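Local atomic coordinates of EmGH1 (Erythrobacter marinus, PDB entry 5Z87), a protein that is probably a beta-glucosidase of glycoside hydrolase family 3, hydrolysing beta-linked glucosides, and carries bound magnesium. Residues F662-Y673 against A702-Y710; I683-S694 against Q739-F750. All blocks are in the same frame, centred on the assembly; numbering follows the deposited sequence.

Contact 1 of 2, residues F662-Y673 against A702-Y710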
loop_
_atom_site.group_PDB
_atom_site.type_symbol
_atom_site.label_atom_id
_atom_site.label_comp_id
_atom_site.label_asym_id
_atom_site.label_seq_id
_atom_site.Cartn_x
_atom_site.Cartn_y
_atom_site.Cartn_z
ATOM N N PHE A 662 16.405 -5.930 -7.977
ATOM C CA PHE A 662 16.760 -6.986 -7.042
ATOM C C PHE A 662 17.865 -7.867 -7.620
ATOM O O PHE A 662 17.818 -8.265 -8.788
ATOM C CB PHE A 662 15.534 -7.848 -6.707
ATOM C CG PHE A 662 15.858 -9.070 -5.864
ATOM C CD1 PHE A 662 15.861 -8.995 -4.476
ATOM C CD2 PHE A 662 16.172 -10.285 -6.462
ATOM C CE1 PHE A 662 16.165 -10.104 -3.709
ATOM C CE2 PHE A 662 16.472 -11.393 -5.698
ATOM C CZ PHE A 662 16.468 -11.303 -4.316
ATOM N N GLY A 663 18.861 -8.177 -6.788
ATOM C CA GLY A 663 19.980 -9.010 -7.191
ATOM C C GLY A 663 21.113 -8.300 -7.905
ATOM O O GLY A 663 22.048 -8.968 -8.356
ATOM N N HIS A 664 21.058 -6.976 -8.026
ATOM C CA HIS A 664 22.042 -6.207 -8.777
ATOM C C HIS A 664 23.321 -6.019 -7.972
ATOM O O HIS A 664 23.274 -5.648 -6.798
ATOM C CB HIS A 664 21.457 -4.845 -9.134
ATOM C CG HIS A 664 22.454 -3.866 -9.669
ATOM N ND1 HIS A 664 22.873 -3.873 -10.982
ATOM C CD2 HIS A 664 23.095 -2.831 -9.075
ATOM C CE1 HIS A 664 23.739 -2.893 -11.172
ATOM N NE2 HIS A 664 23.895 -2.248 -10.028
ATOM N N GLY A 665 24.462 -6.246 -8.618
ATOM C CA GLY A 665 25.751 -5.913 -8.035
ATOM C C GLY A 665 26.854 -6.093 -9.054
ATOM O O GLY A 665 26.859 -7.089 -9.782
ATOM N N LEU A 666 27.789 -5.153 -9.132
ATOM C CA LEU A 666 28.817 -5.200 -10.162
ATOM C C LEU A 666 30.096 -5.851 -9.620
ATOM O O LEU A 666 30.136 -6.396 -8.512
ATOM C CB LEU A 666 29.078 -3.793 -10.707
ATOM C CG LEU A 666 27.859 -3.059 -11.272
ATOM C CD1 LEU A 666 28.249 -1.698 -11.839
ATOM C CD2 LEU A 666 27.178 -3.912 -12.338
ATOM N N SER A 667 31.154 -5.803 -10.419
ATOM C CA SER A 667 32.414 -6.437 -10.074
ATOM C C SER A 667 33.537 -5.693 -10.783
ATOM O O SER A 667 33.310 -4.958 -11.752
ATOM C CB SER A 667 32.413 -7.921 -10.460
ATOM O OG SER A 667 33.682 -8.512 -10.226
ATOM N N TYR A 668 34.761 -5.875 -10.278
ATOM C CA TYR A 668 35.911 -5.372 -11.015
ATOM C C TYR A 668 36.277 -6.277 -12.175
ATOM O O TYR A 668 37.106 -5.891 -13.006
ATOM C CB TYR A 668 37.122 -5.199 -10.098
ATOM C CG TYR A 668 36.911 -4.162 -9.026
ATOM C CD1 TYR A 668 35.957 -3.160 -9.181
ATOM C CD2 TYR A 668 37.656 -4.187 -7.851
ATOM C CE1 TYR A 668 35.753 -2.211 -8.197
ATOM C CE2 TYR A 668 37.459 -3.250 -6.870
ATOM C CZ TYR A 668 36.516 -2.267 -7.043
ATOM O OH TYR A 668 36.332 -1.336 -6.054
ATOM N N THR A 669 35.694 -7.469 -12.248
ATOM C CA THR A 669 35.805 -8.268 -13.452
ATOM C C THR A 669 34.415 -8.383 -14.094
ATOM O O THR A 669 33.484 -7.665 -13.726
ATOM C CB THR A 669 36.466 -9.608 -13.135
ATOM O OG1 THR A 669 36.824 -10.266 -14.361
ATOM C CG2 THR A 669 35.550 -10.498 -12.304
ATOM N N SER A 670 34.285 -9.252 -15.091
ATOM C CA SER A 670 33.032 -9.409 -15.811
ATOM C C SER A 670 32.735 -10.887 -15.971
ATOM O O SER A 670 33.648 -11.715 -15.978
ATOM C CB SER A 670 33.077 -8.725 -17.189
ATOM O OG SER A 670 33.939 -9.417 -18.072
ATOM N N PHE A 671 31.445 -11.207 -16.092
ATOM C CA PHE A 671 30.961 -12.583 -16.093
ATOM C C PHE A 671 30.024 -12.810 -17.275
ATOM O O PHE A 671 29.124 -12.004 -17.526
ATOM C CB PHE A 671 30.247 -12.901 -14.764
ATOM C CG PHE A 671 31.130 -12.733 -13.541
ATOM C CD1 PHE A 671 32.020 -13.740 -13.167
ATOM C CD2 PHE A 671 31.079 -11.575 -12.780
ATOM C CE1 PHE A 671 32.845 -13.595 -12.057
ATOM C CE2 PHE A 671 31.897 -11.416 -11.671
ATOM C CZ PHE A 671 32.780 -12.434 -11.302
ATOM N N GLY A 672 30.220 -13.917 -17.984
ATOM C CA GLY A 672 29.392 -14.276 -19.117
ATOM C C GLY A 672 28.582 -15.523 -18.804
ATOM O O GLY A 672 29.141 -16.560 -18.428
ATOM N N TYR A 673 27.268 -15.407 -18.977
ATOM C CA TYR A 673 26.321 -16.424 -18.538
ATOM C C TYR A 673 25.768 -17.175 -19.735
ATOM O O TYR A 673 25.342 -16.551 -20.715
ATOM C CB TYR A 673 25.159 -15.790 -17.771
ATOM C CG TYR A 673 25.484 -15.442 -16.346
ATOM C CD1 TYR A 673 26.381 -14.420 -16.037
ATOM C CD2 TYR A 673 24.878 -16.126 -15.301
ATOM C CE1 TYR A 673 26.669 -14.104 -14.717
ATOM C CE2 TYR A 673 25.154 -15.814 -13.990
ATOM C CZ TYR A 673 26.053 -14.815 -13.702
ATOM O OH TYR A 673 26.310 -14.538 -12.387
ATOM N N ALA A 702 40.404 -12.245 -10.780
ATOM C CA ALA A 702 39.503 -13.152 -10.094
ATOM C C ALA A 702 38.397 -12.371 -9.381
ATOM O O ALA A 702 38.575 -11.228 -8.942
ATOM C CB ALA A 702 40.283 -14.018 -9.097
ATOM N N GLY A 703 37.235 -12.996 -9.273
ATOM C CA GLY A 703 36.148 -12.343 -8.570
ATOM C C GLY A 703 35.008 -13.305 -8.344
ATOM O O GLY A 703 34.993 -14.428 -8.859
ATOM N N GLN A 704 34.036 -12.834 -7.579
ATOM C CA GLN A 704 32.846 -13.616 -7.296
ATOM C C GLN A 704 31.615 -13.023 -7.971
ATOM O O GLN A 704 31.518 -11.812 -8.197
ATOM C CB GLN A 704 32.607 -13.709 -5.794
ATOM C CG GLN A 704 33.655 -14.523 -5.067
ATOM C CD GLN A 704 33.380 -14.578 -3.582
ATOM O OE1 GLN A 704 33.034 -15.629 -3.040
ATOM N NE2 GLN A 704 33.506 -13.448 -2.922
ATOM N N ASP A 705 30.674 -13.898 -8.295
ATOM C CA ASP A 705 29.357 -13.492 -8.757
ATOM C C ASP A 705 28.326 -14.397 -8.090
ATOM O O ASP A 705 28.630 -15.528 -7.686
ATOM C CB ASP A 705 29.250 -13.563 -10.294
ATOM C CG ASP A 705 28.199 -12.608 -10.862
ATOM O OD1 ASP A 705 27.717 -11.724 -10.123
ATOM O OD2 ASP A 705 27.861 -12.733 -12.060
ATOM N N VAL A 706 27.097 -13.898 -7.980
ATOM C CA VAL A 706 25.985 -14.681 -7.453
ATOM C C VAL A 706 25.103 -15.096 -8.622
ATOM O O VAL A 706 24.377 -14.274 -9.190
ATOM C CB VAL A 706 25.192 -13.908 -6.396
ATOM C CG1 VAL A 706 24.072 -14.777 -5.859
ATOM C CG2 VAL A 706 26.124 -13.456 -5.264
ATOM N N VAL A 707 25.179 -16.375 -8.988
ATOM C CA VAL A 707 24.312 -16.957 -10.004
ATOM C C VAL A 707 22.910 -17.113 -9.428
ATOM O O VAL A 707 22.739 -17.677 -8.341
ATOM C CB VAL A 707 24.895 -18.303 -10.453
ATOM C CG1 VAL A 707 23.951 -19.052 -11.364
ATOM C CG2 VAL A 707 26.241 -18.080 -11.127
ATOM N N GLN A 708 21.895 -16.616 -10.144
ATOM C CA GLN A 708 20.541 -16.511 -9.603
ATOM C C GLN A 708 19.540 -17.254 -10.480
ATOM O O GLN A 708 19.501 -17.057 -11.700
ATOM C CB GLN A 708 20.136 -15.039 -9.447
ATOM C CG GLN A 708 21.059 -14.283 -8.502
ATOM C CD GLN A 708 20.880 -12.771 -8.530
ATOM O OE1 GLN A 708 19.771 -12.244 -8.703
ATOM N NE2 GLN A 708 21.983 -12.061 -8.359
ATOM N N LEU A 709 18.712 -18.087 -9.847
ATOM C CA LEU A 709 17.694 -18.882 -10.525
ATOM C C LEU A 709 16.296 -18.387 -10.146
ATOM O O LEU A 709 16.025 -18.110 -8.976
ATOM C CB LEU A 709 17.848 -20.363 -10.168
ATOM C CG LEU A 709 17.009 -21.387 -10.954
ATOM C CD1 LEU A 709 17.587 -21.624 -12.339
ATOM C CD2 LEU A 709 16.929 -22.695 -10.196
ATOM N N TYR A 710 15.415 -18.268 -11.146
ATOM C CA TYR A 710 14.046 -17.798 -10.966
ATOM C C TYR A 710 13.109 -18.674 -11.780
ATOM O O TYR A 710 13.518 -19.322 -12.750
ATOM C CB TYR A 710 13.854 -16.344 -11.430
ATOM C CG TYR A 710 14.731 -15.313 -10.771
ATOM C CD1 TYR A 710 16.057 -15.142 -11.166
ATOM C CD2 TYR A 710 14.223 -14.467 -9.778
ATOM C CE1 TYR A 710 16.870 -14.163 -10.555
ATOM C CE2 TYR A 710 15.020 -13.491 -9.174
ATOM C CZ TYR A 710 16.348 -13.347 -9.571
ATOM O OH TYR A 710 17.148 -12.395 -8.976
HETATM O O HOH W 1 30.064 -9.253 -8.731
HETATM O O HOH W 2 33.640 -9.789 -7.960
#
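F671 and D705 stack where the loop 662-670, leading into strand 671-673, joins the fibronectin type III-like beta sandwich. D705 CB lies over the centre of the F671 ring, 3.6 Å from its centroid, a CH-pi contact. Ring and carboxylate planes are 22° apart. D705 OD2 lies at the edge of the Y673 ring, near its plane. Y673 OH donates to D705 OD2, but the modelled 2.4 Å is so short that its exact length is doubtful. D705 CG is anti to the backbone N (chi1 -154°), which turns the carboxylate to both rings. D705 OD1 forms a salt bridge with K624.

Farther along strand 703-710, Q708 NE2 donates to G663 O at 3.1 Å, in the carbonyl plane and nearly straight (175°). Y710 OH donates to Q708 OE1 at 2.6 Å, so both ends of the amide are held. The same hydroxyl sits at the edge of the F662 ring, with Y710 OH 3.4 Å from F662 CD2. With a leucine at Q708, G663 O would probably lose this donor and the Y710 hydroxyl its acceptor. G663 has positive phi, and a side chain there would run into Q708 OE1.

One water lies between L666 O and Q704 O. A second accepts from S667 OG and donates to Q704 O, bridging the loop to the strand. S667 also forms an ST turn: S667 OG accepts from T669 N at 3.0 Å.

Contact 2 of 2, residues I683-S694 against Q739-F750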
loop_
_atom_site.group_PDB
_atom_site.type_symbol
_atom_site.label_atom_id
_atom_site.label_comp_id
_atom_site.label_asym_id
_atom_site.label_seq_id
_atom_site.Cartn_x
_atom_site.Cartn_y
_atom_site.Cartn_z
ATOM N N ILE A 683 8.530 -33.256 -17.032
ATOM C CA ILE A 683 8.628 -34.047 -15.812
ATOM C C ILE A 683 7.233 -34.219 -15.219
ATOM O O ILE A 683 6.273 -33.557 -15.618
ATOM C CB ILE A 683 9.570 -33.411 -14.769
ATOM C CG1 ILE A 683 8.948 -32.117 -14.233
ATOM C CG2 ILE A 683 10.945 -33.190 -15.371
ATOM C CD1 ILE A 683 9.713 -31.455 -13.104
ATOM N N GLY A 684 7.135 -35.134 -14.251
ATOM C CA GLY A 684 5.885 -35.337 -13.550
ATOM C C GLY A 684 5.695 -34.366 -12.399
ATOM O O GLY A 684 6.648 -33.752 -11.912
ATOM N N LEU A 685 4.478 -34.246 -11.923
ATOM C CA LEU A 685 4.128 -33.283 -10.917
ATOM C C LEU A 685 4.913 -33.406 -9.659
ATOM O O LEU A 685 5.143 -32.464 -9.005
ATOM C CB LEU A 685 2.649 -33.315 -10.602
ATOM C CG LEU A 685 1.620 -33.102 -11.684
ATOM C CD1 LEU A 685 0.255 -33.150 -11.096
ATOM C CD2 LEU A 685 1.808 -31.840 -12.468
ATOM N N GLN A 686 5.302 -34.593 -9.307
ATOM C CA GLN A 686 6.065 -34.779 -8.077
ATOM C C GLN A 686 7.565 -34.926 -8.300
ATOM O O GLN A 686 8.299 -35.134 -7.330
ATOM C CB GLN A 686 5.529 -35.990 -7.314
ATOM C CG GLN A 686 4.126 -35.751 -6.760
ATOM C CD GLN A 686 4.030 -34.453 -5.946
ATOM O OE1 GLN A 686 4.856 -34.194 -5.060
ATOM N NE2 GLN A 686 3.022 -33.630 -6.254
ATOM N N ASP A 687 8.042 -34.797 -9.533
ATOM C CA ASP A 687 9.456 -34.998 -9.824
ATOM C C ASP A 687 10.295 -33.794 -9.426
ATOM O O ASP A 687 9.818 -32.655 -9.391
ATOM C CB ASP A 687 9.671 -35.263 -11.311
ATOM C CG ASP A 687 9.074 -36.567 -11.750
ATOM O OD1 ASP A 687 8.696 -37.358 -10.860
ATOM O OD2 ASP A 687 8.986 -36.804 -12.974
ATOM N N ARG A 688 11.566 -34.061 -9.137
ATOM C CA ARG A 688 12.587 -33.033 -9.036
ATOM C C ARG A 688 13.316 -32.903 -10.373
ATOM O O ARG A 688 13.358 -33.843 -11.169
ATOM C CB ARG A 688 13.577 -33.356 -7.916
ATOM C CG ARG A 688 12.901 -33.549 -6.567
ATOM C CD ARG A 688 13.894 -33.534 -5.428
ATOM N NE ARG A 688 14.547 -32.237 -5.269
ATOM C CZ ARG A 688 14.006 -31.183 -4.663
ATOM N NH1 ARG A 688 12.780 -31.249 -4.158
ATOM N NH2 ARG A 688 14.693 -30.054 -4.567
ATOM N N LEU A 689 13.894 -31.728 -10.612
ATOM C CA LEU A 689 14.507 -31.404 -11.895
ATOM C C LEU A 689 15.861 -30.748 -11.673
ATOM O O LEU A 689 15.977 -29.786 -10.906
ATOM C CB LEU A 689 13.611 -30.469 -12.711
ATOM C CG LEU A 689 14.177 -30.008 -14.056
ATOM C CD1 LEU A 689 14.151 -31.157 -15.055
ATOM C CD2 LEU A 689 13.399 -28.817 -14.589
ATOM N N ARG A 690 16.878 -31.253 -12.352
ATOM C CA ARG A 690 18.187 -30.626 -12.307
ATOM C C ARG A 690 18.299 -29.569 -13.403
ATOM O O ARG A 690 17.843 -29.775 -14.531
ATOM C CB ARG A 690 19.281 -31.682 -12.453
ATOM C CG ARG A 690 19.203 -32.748 -11.373
ATOM C CD ARG A 690 20.545 -33.410 -11.155
ATOM N NE ARG A 690 20.845 -34.332 -12.239
ATOM C CZ ARG A 690 21.877 -35.170 -12.247
ATOM N NH1 ARG A 690 22.725 -35.195 -11.222
ATOM N NH2 ARG A 690 22.065 -35.976 -13.287
ATOM N N VAL A 691 18.885 -28.428 -13.053
ATOM C CA VAL A 691 19.113 -27.333 -13.986
ATOM C C VAL A 691 20.536 -26.823 -13.788
ATOM O O VAL A 691 20.970 -26.622 -12.650
ATOM C CB VAL A 691 18.090 -26.198 -13.787
ATOM C CG1 VAL A 691 18.420 -25.027 -14.701
ATOM C CG2 VAL A 691 16.675 -26.699 -14.064
ATOM N N SER A 692 21.267 -26.615 -14.885
ATOM C CA SER A 692 22.628 -26.103 -14.806
ATOM C C SER A 692 22.751 -24.777 -15.547
ATOM O O SER A 692 22.006 -24.499 -16.492
ATOM C CB SER A 692 23.635 -27.089 -15.383
ATOM O OG SER A 692 23.496 -27.171 -16.787
ATOM N N VAL A 693 23.709 -23.966 -15.102
ATOM C CA VAL A 693 23.970 -22.633 -15.638
ATOM C C VAL A 693 25.478 -22.447 -15.679
ATOM O O VAL A 693 26.130 -22.479 -14.631
ATOM C CB VAL A 693 23.349 -21.521 -14.774
ATOM C CG1 VAL A 693 23.578 -20.142 -15.417
ATOM C CG2 VAL A 693 21.879 -21.783 -14.504
ATOM N N SER A 694 26.033 -22.221 -16.863
ATOM C CA SER A 694 27.457 -21.927 -16.969
ATOM C C SER A 694 27.709 -20.435 -16.806
ATOM O O SER A 694 26.959 -19.594 -17.320
ATOM C CB SER A 694 28.039 -22.413 -18.302
ATOM O OG SER A 694 27.587 -21.635 -19.391
ATOM N N GLN A 739 32.557 -22.198 -14.551
ATOM C CA GLN A 739 31.902 -23.173 -13.694
ATOM C C GLN A 739 30.474 -23.418 -14.164
ATOM O O GLN A 739 29.787 -22.503 -14.633
ATOM C CB GLN A 739 31.904 -22.737 -12.233
ATOM C CG GLN A 739 33.233 -22.989 -11.533
ATOM C CD GLN A 739 33.218 -22.536 -10.088
ATOM O OE1 GLN A 739 32.172 -22.548 -9.436
ATOM N NE2 GLN A 739 34.380 -22.123 -9.581
ATOM N N VAL A 740 30.047 -24.666 -14.041
ATOM C CA VAL A 740 28.692 -25.081 -14.364
ATOM C C VAL A 740 27.980 -25.263 -13.025
ATOM O O VAL A 740 28.147 -26.284 -12.348
ATOM C CB VAL A 740 28.689 -26.352 -15.218
ATOM C CG1 VAL A 740 27.274 -26.763 -15.596
ATOM C CG2 VAL A 740 29.544 -26.151 -16.480
ATOM N N VAL A 741 27.223 -24.241 -12.609
ATOM C CA VAL A 741 26.494 -24.280 -11.344
ATOM C C VAL A 741 25.287 -25.195 -11.483
ATOM O O VAL A 741 24.563 -25.147 -12.483
ATOM C CB VAL A 741 26.074 -22.866 -10.919
ATOM C CG1 VAL A 741 25.253 -22.914 -9.651
ATOM C CG2 VAL A 741 27.293 -22.022 -10.701
ATOM N N GLN A 742 25.072 -26.051 -10.487
ATOM C CA GLN A 742 23.983 -27.018 -10.513
ATOM C C GLN A 742 22.907 -26.593 -9.526
ATOM O O GLN A 742 23.210 -26.263 -8.375
ATOM C CB GLN A 742 24.495 -28.421 -10.180
ATOM C CG GLN A 742 25.533 -28.943 -11.170
ATOM C CD GLN A 742 24.900 -29.455 -12.451
ATOM O OE1 GLN A 742 23.705 -29.746 -12.495
ATOM N NE2 GLN A 742 25.700 -29.572 -13.501
ATOM N N PHE A 743 21.657 -26.582 -9.983
ATOM C CA PHE A 743 20.502 -26.373 -9.122
ATOM C C PHE A 743 19.557 -27.564 -9.233
ATOM O O PHE A 743 19.553 -28.303 -10.227
ATOM C CB PHE A 743 19.733 -25.096 -9.497
ATOM C CG PHE A 743 20.537 -23.833 -9.391
ATOM C CD1 PHE A 743 20.680 -23.194 -8.177
ATOM C CD2 PHE A 743 21.114 -23.267 -10.512
ATOM C CE1 PHE A 743 21.408 -22.013 -8.072
ATOM C CE2 PHE A 743 21.838 -22.093 -10.415
ATOM C CZ PHE A 743 21.984 -21.466 -9.189
ATOM N N GLU A 744 18.712 -27.729 -8.225
ATOM C CA GLU A 744 17.668 -28.742 -8.313
ATOM C C GLU A 744 16.364 -28.148 -7.810
ATOM O O GLU A 744 16.321 -27.565 -6.723
ATOM C CB GLU A 744 18.030 -30.010 -7.521
ATOM C CG GLU A 744 17.212 -31.231 -7.959
ATOM C CD GLU A 744 17.656 -32.541 -7.313
ATOM O OE1 GLU A 744 16.979 -32.992 -6.370
ATOM O OE2 GLU A 744 18.669 -33.127 -7.759
ATOM N N LEU A 745 15.309 -28.298 -8.605
ATOM C CA LEU A 745 13.989 -27.787 -8.279
ATOM C C LEU A 745 13.015 -28.942 -8.095
ATOM O O LEU A 745 13.199 -30.024 -8.660
ATOM C CB LEU A 745 13.494 -26.846 -9.384
ATOM C CG LEU A 745 14.303 -25.560 -9.463
ATOM C CD1 LEU A 745 13.873 -24.748 -10.656
ATOM C CD2 LEU A 745 14.093 -24.794 -8.188
ATOM N N GLY A 746 11.973 -28.707 -7.305
ATOM C CA GLY A 746 10.948 -29.706 -7.102
ATOM C C GLY A 746 9.561 -29.135 -6.884
ATOM O O GLY A 746 9.305 -27.940 -7.092
ATOM N N PRO A 747 8.638 -29.999 -6.443
ATOM C CA PRO A 747 7.236 -29.576 -6.243
ATOM C C PRO A 747 7.066 -28.341 -5.379
ATOM O O PRO A 747 6.200 -27.504 -5.660
ATOM C CB PRO A 747 6.605 -30.800 -5.560
ATOM C CG PRO A 747 7.449 -31.952 -5.999
ATOM C CD PRO A 747 8.852 -31.413 -6.084
ATOM N N GLU A 748 7.844 -28.228 -4.306
ATOM C CA GLU A 748 7.761 -27.065 -3.437
ATOM C C GLU A 748 8.216 -25.808 -4.149
ATOM O O GLU A 748 7.895 -24.705 -3.698
ATOM C CB GLU A 748 8.602 -27.282 -2.172
ATOM C CG GLU A 748 10.112 -27.156 -2.401
ATOM C CD GLU A 748 10.805 -28.458 -2.876
ATOM O OE1 GLU A 748 10.117 -29.362 -3.416
ATOM O OE2 GLU A 748 12.052 -28.559 -2.708
ATOM N N ASP A 749 8.941 -25.949 -5.256
ATOM C CA ASP A 749 9.405 -24.805 -6.025
ATOM C C ASP A 749 8.434 -24.431 -7.132
ATOM O O ASP A 749 8.177 -23.244 -7.352
ATOM C CB ASP A 749 10.783 -25.100 -6.620
ATOM C CG ASP A 749 11.817 -25.361 -5.551
ATOM O OD1 ASP A 749 11.996 -24.483 -4.680
ATOM O OD2 ASP A 749 12.427 -26.450 -5.561
ATOM N N PHE A 750 7.883 -25.437 -7.814
ATOM C CA PHE A 750 7.038 -25.229 -8.980
ATOM C C PHE A 750 5.589 -24.922 -8.626
ATOM O O PHE A 750 4.872 -24.350 -9.451
ATOM C CB PHE A 750 7.069 -26.471 -9.860
ATOM C CG PHE A 750 8.410 -26.773 -10.438
ATOM C CD1 PHE A 750 9.205 -25.760 -10.941
ATOM C CD2 PHE A 750 8.875 -28.082 -10.492
ATOM C CE1 PHE A 750 10.437 -26.040 -11.504
ATOM C CE2 PHE A 750 10.108 -28.376 -11.046
ATOM C CZ PHE A 750 10.890 -27.357 -11.560
HETATM O O HOH W 3 24.953 -30.192 -16.613
#
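L689 N donates to L745 O at 2.7 Å (155°), in the carbonyl plane, within an antiparallel strand pair of the fibronectin type III-like sandwich. It is the shortest of six backbone bonds that join strands 689-694 and 739-745, at L689-L745, V691-F743 and V693-V741. Side chains of these hydrogen-bonded pairs face the sandwich interior. There V693 CG2 meets the edge of the F743 ring, and strands 703-713 and 764-771 pack against this face. F750 continues the apolar side: F750 CE2 lies 3.7 Å from I683 CD1, and L689 CD2 lies 4.2 Å from F750 CZ.

The short helix 747-750 starts directly after strand 739-745. G746 is its N-cap residue. G746 O accepts from both D749 N and F750 N, and G746 N donates to D749 OD2 at 2.9 Å.

R688 joins two glutamates in a salt-bridge network. R688 NE donates to E744 OE1 at 2.8 Å, on the anti lone pair. R688 NH1 donates to E748 OE2 at 3.1 Å, on the syn lone pair. Both acceptors lie in the guanidinium plane. A bend at chi3 (65°) turns the guanidinium so that one face covers L745 C and G746. D749 OD2 lies well out of that plane and adds only a nearby charge.

The turn G684-D687 rests on P747, where P747 CG touches Q686 O and Q686 OE1, both at 3.6 Å.

In the fold
Contacts 1 and 2 belong to the same fibronectin type III-like sandwich, with centres 21 Å apart. Strands 671-678, 689-697 and 738-745 form one sheet, while 703-713 lies in the other. The two contacts meet in the core between the sheets. L709 CD2 packs on L745 CD1 at 3.7 Å, and V707 CG1 on F743 CZ at 3.8 Å. Contact 1 ties the sandwich to the loop that leads into the first strand of the three-stranded sheet; contact 2 pairs two of its strands. The magnesium ligand D713 ends strand 703-713. The side chain of D713 is about 7 Å from that of F750 and about 11 Å from that of Y710. Neither contact lines the dithiothreitol pocket.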